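Local atomic coordinates of uncharacterized protein MJ1062 (Methanocaldococcus jannaschii, PDB entry 3EO4), a protein that is of unknown function but carries, in the part studied here, a GNAT-type domain that probably transfers acyl groups, beside a glycosyltransferase-like region of the full protein. Residues L24-L27 against M28-S32. Sequence-based numbering, arbitrary orientation.
Sequences LELL and MAWRS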
loop_
_atom_site.group_PDB
_atom_site.type_symbol
_atom_site.label_atom_id
_atom_site.label_comp_id
_atom_site.label_asym_id
_atom_site.label_seq_id
_atom_site.Cartn_x
_atom_site.Cartn_y
_atom_site.Cartn_z
ATOM N N LEU A 24 0.490 4.735 8.690
ATOM C CA LEU A 24 -0.378 3.611 9.065
ATOM C C LEU A 24 -1.134 3.019 7.888
ATOM O O LEU A 24 -1.258 1.787 7.778
ATOM C CB LEU A 24 -1.344 4.005 10.175
ATOM C CG LEU A 24 -0.831 4.001 11.621
ATOM C CD1 LEU A 24 -1.935 4.441 12.568
ATOM C CD2 LEU A 24 -0.317 2.630 12.046
ATOM N N GLU A 25 -1.614 3.901 7.009
ATOM C CA GLU A 25 -2.388 3.498 5.825
ATOM C C GLU A 25 -1.499 2.803 4.818
ATOM O O GLU A 25 -1.933 1.881 4.172
ATOM C CB GLU A 25 -3.123 4.676 5.157
ATOM C CG GLU A 25 -4.060 5.507 6.091
ATOM C CD GLU A 25 -3.338 6.732 6.685
ATOM O OE1 GLU A 25 -2.234 6.577 7.254
ATOM O OE2 GLU A 25 -3.856 7.864 6.560
ATOM N N LEU A 26 -0.262 3.274 4.673
ATOM C CA LEU A 26 0.682 2.652 3.758
ATOM C C LEU A 26 1.068 1.257 4.267
ATOM O O LEU A 26 1.048 0.290 3.503
ATOM C CB LEU A 26 1.924 3.512 3.587
ATOM C CG LEU A 26 3.117 2.906 2.868
ATOM C CD1 LEU A 26 2.721 2.477 1.469
ATOM C CD2 LEU A 26 4.238 3.984 2.776
ATOM N N LEU A 27 1.404 1.174 5.552
ATOM C CA LEU A 27 1.636 -0.115 6.193
ATOM C C LEU A 27 0.440 -1.046 6.033
ATOM O O LEU A 27 0.604 -2.207 5.640
ATOM C CB LEU A 27 2.037 0.041 7.661
ATOM C CG LEU A 27 2.392 -1.299 8.352
ATOM C CD1 LEU A 27 3.705 -1.972 7.821
ATOM C CD2 LEU A 27 2.414 -1.191 9.905
HETATM N N MSE A 28 -0.766 -0.567 6.295
HETATM C CA MSE A 28 -1.932 -1.449 6.065
HETATM C C MSE A 28 -2.036 -1.876 4.591
HETATM O O MSE A 28 -2.396 -3.001 4.301
HETATM C CB MSE A 28 -3.239 -0.803 6.508
HETATM C CG MSE A 28 -4.419 -1.734 6.376
HETATM SE SE MSE A 28 -6.066 -0.905 7.047
HETATM C CE MSE A 28 -5.986 0.731 5.997
ATOM N N ALA A 29 -1.726 -0.979 3.670
ATOM C CA ALA A 29 -1.832 -1.290 2.248
ATOM C C ALA A 29 -0.883 -2.419 1.801
ATOM O O ALA A 29 -1.257 -3.293 1.001
ATOM C CB ALA A 29 -1.629 -0.049 1.406
ATOM N N TRP A 30 0.322 -2.416 2.344
ATOM C CA TRP A 30 1.238 -3.524 2.130
ATOM C C TRP A 30 0.721 -4.845 2.728
ATOM O O TRP A 30 0.748 -5.874 2.072
ATOM C CB TRP A 30 2.576 -3.197 2.750
ATOM C CG TRP A 30 3.338 -2.127 2.042
ATOM C CD1 TRP A 30 3.318 -1.824 0.689
ATOM C CD2 TRP A 30 4.272 -1.233 2.650
ATOM N NE1 TRP A 30 4.201 -0.783 0.431
ATOM C CE2 TRP A 30 4.796 -0.406 1.619
ATOM C CE3 TRP A 30 4.734 -1.063 3.968
ATOM C CZ2 TRP A 30 5.757 0.589 1.874
ATOM C CZ3 TRP A 30 5.671 -0.069 4.222
ATOM C CH2 TRP A 30 6.189 0.740 3.161
ATOM N N ARG A 31 0.255 -4.817 3.964
ATOM C CA ARG A 31 -0.223 -6.046 4.620
ATOM C C ARG A 31 -1.542 -6.601 4.096
ATOM O O ARG A 31 -1.951 -7.709 4.491
ATOM C CB ARG A 31 -0.353 -5.816 6.140
ATOM C CG ARG A 31 0.974 -5.427 6.779
ATOM C CD ARG A 31 0.891 -5.511 8.302
ATOM N NE ARG A 31 1.426 -6.785 8.797
ATOM C CZ ARG A 31 0.712 -7.886 9.014
ATOM N NH1 ARG A 31 1.332 -8.978 9.456
ATOM N NH2 ARG A 31 -0.608 -7.905 8.795
ATOM N N SER A 32 -2.243 -5.806 3.293
ATOM C CA SER A 32 -3.529 -6.199 2.731
ATOM C C SER A 32 -3.331 -6.708 1.322
ATOM O O SER A 32 -4.280 -7.018 0.642
ATOM C CB SER A 32 -4.529 -5.040 2.760
ATOM O OG SER A 32 -4.702 -4.544 4.091
#
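Helix 24-31, the first helix of this GNAT-type acetyltransferase domain, which follows strand 13-18, carries Leu26 and Trp30 one turn apart in an i to i+4 CH-pi contact. Leu26 CG sits over the face of the indole, 3.8 Å from the centroid of the Trp30 six-membered ring and 17° off its normal. Two methyls extend the overlap: Leu26 CD1 lies 3.6 Å from Trp30 CE2, displaced toward the rim, while Leu26 CD2 approaches Trp30 CH2. The two torsions that build this differ: Leu26 CG is anti to its own N (chi1 169°), whereas Trp30 CG is anti to its carbonyl carbon (chi1 -70°), which turns the ring back along the helix. The Leu27 side chain crosses that of Trp30 at about a right angle and touches it more loosely, Leu27 CD1 lying 4.1 Å from Trp30 CE3. The same turn is closed by the i to i+4 backbone bonds Trp30 N to Leu26 O (3.0 Å) and Arg31 N to Leu27 O. Trp30 and Ala29 pack on Ala29 of the second subunit, and the carboxylate of Glu25 forms a salt bridge with Lys77 of that subunit, placing one side of the helix at the dimer interface. On another side, Leu24 and Met28, here selenomethionine, meet helix 49-58. Outside the helix, Arg31 NH1 forms a salt bridge with the sulfonate of a bound MES buffer molecule. At the C-terminal end of the helix, the hydroxyl of Ser32 turns back on the last turn, Ser32 OG donating to Met28 O at 2.8 Å from above the carbonyl plane.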